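CaaX farnesyltransferase beta subunit Ram1 (Aspergillus fumigatus, PDB 4L9P) probably transfers a farnesyl group from farnesyl diphosphate to the cysteine of C-terminal CaaX sequences, working as the zinc-binding, peptide-binding partner of an alpha subunit. Local coordinates at residues K127-Y132 with C413-L418; A158-C163 with V492-I497; L421-G426 with S431-Y436. One frame throughout, in Å; residues are numbered along the deposited sequence.

Contact 1: residues K127-Y132 with C413-L418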
# COMPACT_ATOMS: atom_id res chain seq x y z
N LYS B 127 -0.19 -24.98 -14.13
CA LYS B 127 0.23 -24.90 -15.52
C LYS B 127 -0.40 -23.69 -16.24
O LYS B 127 0.26 -22.99 -17.01
CB LYS B 127 -0.12 -26.24 -16.22
CG LYS B 127 -0.03 -26.16 -17.72
CD LYS B 127 -0.35 -27.53 -18.36
CE LYS B 127 -0.36 -27.45 -19.88
NZ LYS B 127 -0.55 -28.86 -20.35
N ASP B 128 -1.67 -23.41 -15.96
CA ASP B 128 -2.31 -22.27 -16.58
C ASP B 128 -1.61 -20.97 -16.16
O ASP B 128 -1.39 -20.06 -17.00
CB ASP B 128 -3.77 -22.13 -16.14
CG ASP B 128 -4.68 -23.24 -16.68
OD1 ASP B 128 -4.32 -23.88 -17.69
OD2 ASP B 128 -5.78 -23.43 -16.08
N HIS B 129 -1.28 -20.84 -14.88
CA HIS B 129 -0.61 -19.60 -14.45
C HIS B 129 0.81 -19.47 -14.95
O HIS B 129 1.23 -18.34 -15.28
CB HIS B 129 -0.67 -19.49 -12.93
CG HIS B 129 -2.07 -19.53 -12.41
ND1 HIS B 129 -3.11 -18.84 -13.03
CD2 HIS B 129 -2.63 -20.21 -11.36
CE1 HIS B 129 -4.24 -19.09 -12.38
NE2 HIS B 129 -3.97 -19.91 -11.36
N LEU B 130 1.55 -20.58 -15.04
CA LEU B 130 2.89 -20.52 -15.61
C LEU B 130 2.80 -19.99 -17.05
O LEU B 130 3.58 -19.13 -17.44
CB LEU B 130 3.55 -21.94 -15.69
CG LEU B 130 3.99 -22.43 -14.30
CD1 LEU B 130 4.37 -23.92 -14.41
CD2 LEU B 130 5.19 -21.69 -13.77
N GLU B 131 1.90 -20.54 -17.86
CA GLU B 131 1.83 -20.07 -19.24
C GLU B 131 1.46 -18.58 -19.33
O GLU B 131 2.03 -17.84 -20.17
CB GLU B 131 0.87 -20.93 -20.05
CG GLU B 131 1.33 -22.38 -20.13
CD GLU B 131 0.38 -23.27 -20.90
OE1 GLU B 131 -0.60 -22.72 -21.46
OE2 GLU B 131 0.61 -24.52 -20.97
N TYR B 132 0.57 -18.15 -18.46
CA TYR B 132 0.17 -16.75 -18.44
C TYR B 132 1.40 -15.88 -18.12
O TYR B 132 1.60 -14.83 -18.76
CB TYR B 132 -0.92 -16.56 -17.40
CG TYR B 132 -1.44 -15.16 -17.34
CD1 TYR B 132 -2.45 -14.74 -18.21
CD2 TYR B 132 -0.90 -14.23 -16.44
CE1 TYR B 132 -2.93 -13.44 -18.20
CE2 TYR B 132 -1.37 -12.90 -16.42
CZ TYR B 132 -2.40 -12.53 -17.30
OH TYR B 132 -2.86 -11.24 -17.29
N CYS B 413 -11.89 -17.77 -5.85
CA CYS B 413 -12.46 -16.58 -6.46
C CYS B 413 -11.52 -15.84 -7.39
O CYS B 413 -11.99 -15.07 -8.25
CB CYS B 413 -12.94 -15.57 -5.42
SG CYS B 413 -14.28 -16.21 -4.39
N CYS B 414 -10.19 -16.00 -7.24
CA CYS B 414 -9.27 -15.11 -7.99
C CYS B 414 -8.56 -15.82 -9.12
O CYS B 414 -7.71 -15.20 -9.78
CB CYS B 414 -8.21 -14.51 -7.05
SG CYS B 414 -8.94 -13.33 -5.87
N GLN B 415 -8.87 -17.09 -9.40
CA GLN B 415 -8.24 -17.73 -10.55
C GLN B 415 -9.05 -17.59 -11.82
O GLN B 415 -10.26 -17.87 -11.85
CB GLN B 415 -8.06 -19.23 -10.29
CG GLN B 415 -7.21 -19.52 -9.04
CD GLN B 415 -6.77 -20.99 -9.04
OE1 GLN B 415 -5.77 -21.32 -9.69
NE2 GLN B 415 -7.50 -21.81 -8.33
N CYS B 416 -8.40 -17.17 -12.90
CA CYS B 416 -9.07 -17.06 -14.21
C CYS B 416 -8.88 -18.34 -14.99
O CYS B 416 -7.77 -18.85 -15.13
CB CYS B 416 -8.48 -15.90 -14.99
SG CYS B 416 -8.64 -14.41 -14.05
N LYS B 417 -9.97 -18.83 -15.57
CA LYS B 417 -9.95 -20.14 -16.19
C LYS B 417 -8.89 -20.26 -17.28
O LYS B 417 -8.40 -21.36 -17.54
CB LYS B 417 -11.33 -20.46 -16.72
CG LYS B 417 -11.80 -19.63 -17.87
CD LYS B 417 -13.22 -20.03 -18.33
CE LYS B 417 -13.76 -19.09 -19.42
NZ LYS B 417 -15.26 -19.34 -19.67
N LEU B 418 -8.55 -19.14 -17.94
CA LEU B 418 -7.55 -19.15 -19.01
C LEU B 418 -6.12 -18.91 -18.50
O LEU B 418 -5.17 -18.86 -19.28
CB LEU B 418 -7.94 -18.08 -20.06
CG LEU B 418 -9.30 -18.35 -20.68
CD1 LEU B 418 -9.64 -17.23 -21.65
CD2 LEU B 418 -9.25 -19.70 -21.37
O HOH W 1 -7.00 -21.55 -14.26
O HOH W 2 -2.67 -19.77 -19.49
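Gln415 OE1 accepts two N-H groups, one from the ring of His129 and one from the backbone N of Gln125, just before the helix that carries the histidine. The bond from His129 NE2 to Gln415 OE1 is 2.8 Å long and nearly straight, with an N-H...O angle of 164°. It arrives on a lone pair in the carbonyl plane, and the oxygen in turn lies close to the plane of the imidazole, at its edge. The two side chains cross at about a right angle, and their flat groups are turned 45° against each other, so that they meet by this bond and not by stacking. On the far side of the same ring, His129 ND1 takes the backbone N-H of Gly420. Gln415 reaches across because its chain is extended beyond CG, and its NE2 is spent on the carbonyls of Leu411 and Ala123.

Asp128, one position earlier in the helix, meets the loop through water. Water 1 donates to Asp128 OD2 and to Cys416 O, at 2.9 Å from the latter, while the same carboxylate oxygen forms a salt bridge with Lys113. Water 2 joins backbone to backbone, lying 2.8 Å from Asp128 O and 2.7 Å from Leu418 O. Lys417 and Leu418 set off away from the helix at their first side-chain bond; a lysine is at ease in this exposed place.

This polar seam ties helix 126-135 of the alpha-alpha toroid to the loop following helix 403-413. With ND1 accepting from Gly420 and NE2 donating to Gln415, the pattern is consistent with a neutral His129 carrying its proton on NE2. An amide suits the partner position, since its oxygen can accept from the ring while its nitrogen donates to carbonyls.

Contact 2: residues A158-C163 with V492-I497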
# COMPACT_ATOMS: atom_id res chain seq x y z
N ALA B 158 6.23 -10.84 -13.24
CA ALA B 158 6.29 -12.15 -13.93
C ALA B 158 7.38 -13.03 -13.30
O ALA B 158 7.13 -14.22 -13.04
CB ALA B 158 6.54 -11.94 -15.42
N LEU B 159 8.59 -12.49 -13.05
CA LEU B 159 9.62 -13.36 -12.45
C LEU B 159 9.20 -13.82 -11.05
O LEU B 159 9.45 -14.98 -10.69
CB LEU B 159 10.95 -12.61 -12.35
CG LEU B 159 11.60 -12.31 -13.69
CD1 LEU B 159 12.81 -11.38 -13.45
CD2 LEU B 159 12.02 -13.65 -14.39
N ALA B 160 8.63 -12.93 -10.26
CA ALA B 160 8.18 -13.31 -8.93
C ALA B 160 7.12 -14.41 -9.00
O ALA B 160 7.22 -15.41 -8.26
CB ALA B 160 7.57 -12.07 -8.20
N GLY B 161 6.12 -14.30 -9.89
CA GLY B 161 5.12 -15.37 -10.02
C GLY B 161 5.74 -16.70 -10.46
O GLY B 161 5.39 -17.74 -9.93
N LEU B 162 6.65 -16.63 -11.42
CA LEU B 162 7.35 -17.85 -11.86
C LEU B 162 8.16 -18.47 -10.71
O LEU B 162 8.18 -19.70 -10.54
CB LEU B 162 8.27 -17.53 -13.03
CG LEU B 162 7.52 -17.10 -14.30
CD1 LEU B 162 8.54 -16.56 -15.37
CD2 LEU B 162 6.67 -18.24 -14.87
N CYS B 163 8.90 -17.66 -9.94
CA CYS B 163 9.61 -18.17 -8.75
C CYS B 163 8.66 -18.79 -7.75
O CYS B 163 8.93 -19.93 -7.29
CB CYS B 163 10.44 -17.09 -8.04
SG CYS B 163 11.88 -16.55 -8.92
N VAL B 492 6.89 -21.55 -3.34
CA VAL B 492 8.15 -21.22 -2.70
C VAL B 492 7.94 -20.12 -1.68
O VAL B 492 7.17 -19.20 -1.92
CB VAL B 492 9.12 -20.82 -3.83
CG1 VAL B 492 10.33 -20.09 -3.38
CG2 VAL B 492 9.40 -22.02 -4.78
N PRO B 493 8.62 -20.15 -0.52
CA PRO B 493 8.46 -19.06 0.48
C PRO B 493 9.11 -17.75 -0.06
O PRO B 493 10.15 -17.79 -0.75
CB PRO B 493 9.21 -19.57 1.72
CG PRO B 493 10.17 -20.63 1.17
CD PRO B 493 9.53 -21.23 -0.10
N PHE B 494 8.48 -16.61 0.26
CA PHE B 494 9.04 -15.30 -0.04
C PHE B 494 9.37 -14.55 1.24
O PHE B 494 8.70 -14.69 2.27
CB PHE B 494 8.06 -14.47 -0.85
CG PHE B 494 8.26 -14.47 -2.34
CD1 PHE B 494 8.83 -15.57 -3.01
CD2 PHE B 494 7.84 -13.35 -3.05
CE1 PHE B 494 8.99 -15.53 -4.41
CE2 PHE B 494 7.99 -13.29 -4.42
CZ PHE B 494 8.57 -14.40 -5.14
N HIS B 495 10.41 -13.76 1.17
CA HIS B 495 10.79 -12.94 2.32
C HIS B 495 9.72 -11.86 2.53
O HIS B 495 9.35 -11.16 1.60
CB HIS B 495 12.12 -12.26 1.94
CG HIS B 495 12.83 -11.63 3.08
ND1 HIS B 495 12.36 -10.51 3.73
CD2 HIS B 495 13.96 -12.00 3.72
CE1 HIS B 495 13.19 -10.19 4.71
NE2 HIS B 495 14.17 -11.11 4.75
N PRO B 496 9.20 -11.73 3.75
CA PRO B 496 8.08 -10.76 3.91
C PRO B 496 8.45 -9.29 3.72
O PRO B 496 7.54 -8.50 3.45
CB PRO B 496 7.57 -10.97 5.32
CG PRO B 496 8.56 -11.96 5.93
CD PRO B 496 9.51 -12.55 4.92
N ILE B 497 9.72 -8.91 3.86
CA ILE B 497 10.09 -7.51 3.60
C ILE B 497 10.50 -7.32 2.13
O ILE B 497 10.09 -6.35 1.51
CB ILE B 497 11.32 -7.11 4.45
CG1 ILE B 497 10.96 -7.19 5.92
CG2 ILE B 497 11.80 -5.71 4.09
CD1 ILE B 497 12.17 -6.92 6.85
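Ala160 and Cys163 present one side of helix 151-164, a helix of the alpha-alpha toroid, to Val492-Ile497, part of the irregular chain between strand 468-471 and helix 502-513. The contact is small and buried, and it is apolar apart from carbonyl oxygens. At Ala160 the methyl group meets the far end of the Phe494 ring, with CB 4.0 Å from Phe494 CZ. The ring reaches the helix backbone as well: Ala160 CA lies at its edge, in plane, and Ala160 O is 3.5 Å from Phe494 CZ. A small residue suits this place, because the phenyl group comes right up to the main chain.

One turn further on, Cys163 offers its CB to the ring edge at 4.2 Å from Phe494 CE1, so Ala160 and Cys163 together receive the outer end of the phenyl group. A first torsion of -97° in Phe494, off the staggered positions, goes with this placing of the ring's end against the two helix residues. The ring spans from the loop to the helix, and Pro501 also packs on Phe494. Cys163 also touches Met212 of helix 200-213, so this small side chain serves two neighbours.

Val492 approaches where the helix is about to end. A backbone hydrogen bond between Val492 and Leu164 brings the loop in here, and the CA atoms of Cys163 and Val492 are 6.9 Å apart. Of the two branches of the valine, CG2, anti to the carbonyl carbon, comes closer to the helix: Val492 CG2 lies 3.3 Å from Cys163 O.

Contact 3: residues L421-G426 with S431-Y436. With ZN (zinc ion), chain J; EDO (1,2-ethanediol), chain M.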
# COMPACT_ATOMS: atom_id res chain seq x y z
N LEU B 421 -4.27 -14.61 -12.31
CA LEU B 421 -5.19 -14.32 -11.20
C LEU B 421 -5.62 -12.86 -11.27
O LEU B 421 -5.01 -12.03 -11.97
CB LEU B 421 -4.60 -14.65 -9.81
CG LEU B 421 -4.38 -16.21 -9.64
CD1 LEU B 421 -2.93 -16.61 -10.09
CD2 LEU B 421 -4.63 -16.63 -8.17
N ARG B 422 -6.71 -12.58 -10.56
CA ARG B 422 -7.40 -11.29 -10.71
C ARG B 422 -7.69 -10.68 -9.35
O ARG B 422 -7.65 -11.32 -8.28
CB ARG B 422 -8.72 -11.53 -11.50
CG ARG B 422 -9.67 -12.48 -10.76
CD ARG B 422 -10.86 -12.91 -11.65
NE ARG B 422 -11.64 -13.94 -10.98
CZ ARG B 422 -12.19 -14.98 -11.62
NH1 ARG B 422 -12.15 -15.02 -12.96
NH2 ARG B 422 -12.83 -15.91 -10.93
N ASP B 423 -8.07 -9.40 -9.44
CA ASP B 423 -8.54 -8.67 -8.28
C ASP B 423 -9.74 -9.32 -7.61
O ASP B 423 -9.73 -9.66 -6.43
CB ASP B 423 -8.80 -7.21 -8.81
CG ASP B 423 -9.78 -6.37 -8.00
OD1 ASP B 423 -10.25 -6.76 -6.94
OD2 ASP B 423 -10.06 -5.22 -8.47
N LYS B 424 -10.76 -9.57 -8.42
CA LYS B 424 -12.00 -10.14 -7.92
C LYS B 424 -12.77 -10.68 -9.12
O LYS B 424 -12.45 -10.34 -10.24
CB LYS B 424 -12.83 -9.08 -7.13
CG LYS B 424 -13.32 -7.90 -7.99
CD LYS B 424 -14.31 -7.00 -7.16
CE LYS B 424 -13.74 -6.43 -5.88
NZ LYS B 424 -12.54 -5.49 -6.14
N PRO B 425 -13.78 -11.51 -8.86
CA PRO B 425 -14.62 -11.97 -9.97
C PRO B 425 -15.14 -10.83 -10.78
O PRO B 425 -15.52 -9.80 -10.22
CB PRO B 425 -15.75 -12.70 -9.24
CG PRO B 425 -15.06 -13.23 -7.95
CD PRO B 425 -14.19 -12.03 -7.54
N GLY B 426 -15.14 -10.98 -12.10
CA GLY B 426 -15.58 -9.89 -12.92
C GLY B 426 -14.50 -9.01 -13.48
O GLY B 426 -14.76 -8.20 -14.37
N SER B 431 -0.71 -9.35 -14.66
CA SER B 431 0.41 -10.02 -14.01
C SER B 431 0.70 -9.45 -12.60
O SER B 431 1.27 -10.13 -11.76
CB SER B 431 1.65 -10.00 -14.90
OG SER B 431 2.10 -8.68 -15.11
N TYR B 432 0.25 -8.20 -12.36
CA TYR B 432 0.34 -7.60 -11.00
C TYR B 432 -0.55 -8.40 -10.04
O TYR B 432 -0.07 -8.82 -8.94
CB TYR B 432 -0.10 -6.12 -11.06
CG TYR B 432 -0.47 -5.48 -9.76
CD1 TYR B 432 0.52 -4.87 -8.95
CD2 TYR B 432 -1.79 -5.51 -9.31
CE1 TYR B 432 0.16 -4.30 -7.72
CE2 TYR B 432 -2.15 -4.93 -8.10
CZ TYR B 432 -1.18 -4.33 -7.30
OH TYR B 432 -1.58 -3.82 -6.08
N HIS B 433 -1.82 -8.62 -10.41
CA HIS B 433 -2.72 -9.41 -9.56
C HIS B 433 -2.25 -10.87 -9.46
O HIS B 433 -2.46 -11.51 -8.42
CB HIS B 433 -4.17 -9.27 -10.02
CG HIS B 433 -4.73 -7.95 -9.56
ND1 HIS B 433 -4.82 -6.84 -10.39
CD2 HIS B 433 -5.15 -7.57 -8.33
CE1 HIS B 433 -5.27 -5.81 -9.65
NE2 HIS B 433 -5.46 -6.23 -8.40
N THR B 434 -1.67 -11.40 -10.51
CA THR B 434 -1.17 -12.77 -10.49
C THR B 434 0.01 -12.85 -9.50
O THR B 434 0.02 -13.73 -8.60
CB THR B 434 -0.70 -13.21 -11.90
OG1 THR B 434 -1.82 -13.14 -12.78
CG2 THR B 434 -0.16 -14.63 -11.87
N CYS B 435 0.99 -11.95 -9.62
CA CYS B 435 2.07 -11.97 -8.66
C CYS B 435 1.60 -11.87 -7.19
O CYS B 435 2.04 -12.66 -6.31
CB CYS B 435 3.00 -10.76 -8.98
SG CYS B 435 4.31 -10.46 -7.78
N TYR B 436 0.75 -10.87 -6.90
CA TYR B 436 0.45 -10.63 -5.50
C TYR B 436 -0.57 -11.60 -4.90
O TYR B 436 -0.47 -11.90 -3.70
CB TYR B 436 0.07 -9.15 -5.26
CG TYR B 436 1.31 -8.28 -5.45
CD1 TYR B 436 2.49 -8.49 -4.70
CD2 TYR B 436 1.32 -7.25 -6.40
CE1 TYR B 436 3.61 -7.68 -4.82
CE2 TYR B 436 2.43 -6.46 -6.54
CZ TYR B 436 3.58 -6.64 -5.78
OH TYR B 436 4.70 -5.85 -5.94
ZN ZN J . -5.71 -4.96 -6.83
C1 EDO M . 0.79 -6.53 -17.52
O1 EDO M . 1.06 -6.28 -16.15
C2 EDO M . -0.56 -7.05 -17.88
O2 EDO M . -0.70 -8.32 -17.25
O HOH W 3 -5.06 -10.75 -7.19
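Leu421 and Thr434 make the tight end of this contact. The backbone N of Leu421 donates to Thr434 OG1 over 2.9 Å with an angle of 171°, close to a straight line. The hydroxyl, set anti to the carbonyl carbon (chi1 -61°), is also bonded to Asp430 O, so one threonine oxygen ties the loop to the start of helix 431-444. Its methyl branch serves the apolar side, with Thr434 CG2 packing 3.8 Å from Leu421 CD1 as the two side chains cross at about a right angle.

His433 is gripped from both faces. Asp423 CB lies over one face in a CH-pi contact, 3.8 Å from the centroid of the His433 ring, and Tyr432 CD2 lies over the opposite face; both are offset toward the rim. These contacts limit the ring's rotation, and His433 NE2 binds the zinc ion, 2.0 Å away. The carboxylate of Asp423 turns to a salt bridge instead, its OD1 2.7 Å from Lys424 NZ on the syn side, so here aspartate steadies the histidine through its methylene and pairs its carboxylate with a lysine. Within the contact, water 3 bridges the two backbones, donating to His433 O at 3.0 Å and more weakly to Arg422 O.

The looser side is at the helix start, where partly exposed Ser431 binds an ethanediol, probably from the crystallisation liquor, with its backbone N 2.8 Å from EDO O2.

Asp365 and Cys367 complete the protein's share of the zinc coordination, to which the bound peptide adds a ligand, while Tyr432 touches both that peptide and the isoprenoid analogue. The Asp, Cys and His zinc site, to which this helix start contributes His433, is characteristic of the protein prenyltransferase beta subunit.

Overall arrangement
The three contacts belong to one alpha-alpha toroid, and they lie at different distances from the active site. Contact 3 holds a zinc ligand and part of the isoprenoid pocket. Contact 1, its centre about 10 Å from that of contact 3, adjoins it directly: Cys414 O probably accepts a hydrogen bond from Arg422 N at 2.9 Å, and the Cys416 side chain is about 12 Å from the zinc. Contact 2 lies about 15 Å from contact 3, centre to centre, yet Ala160 CB packs 3.7 Å from Cys435 SG. Contacts 1 and 2 have centres about 17 Å apart and meet through consecutive helices, where Leu130 CD2 is 3.9 Å from Leu162 CD2.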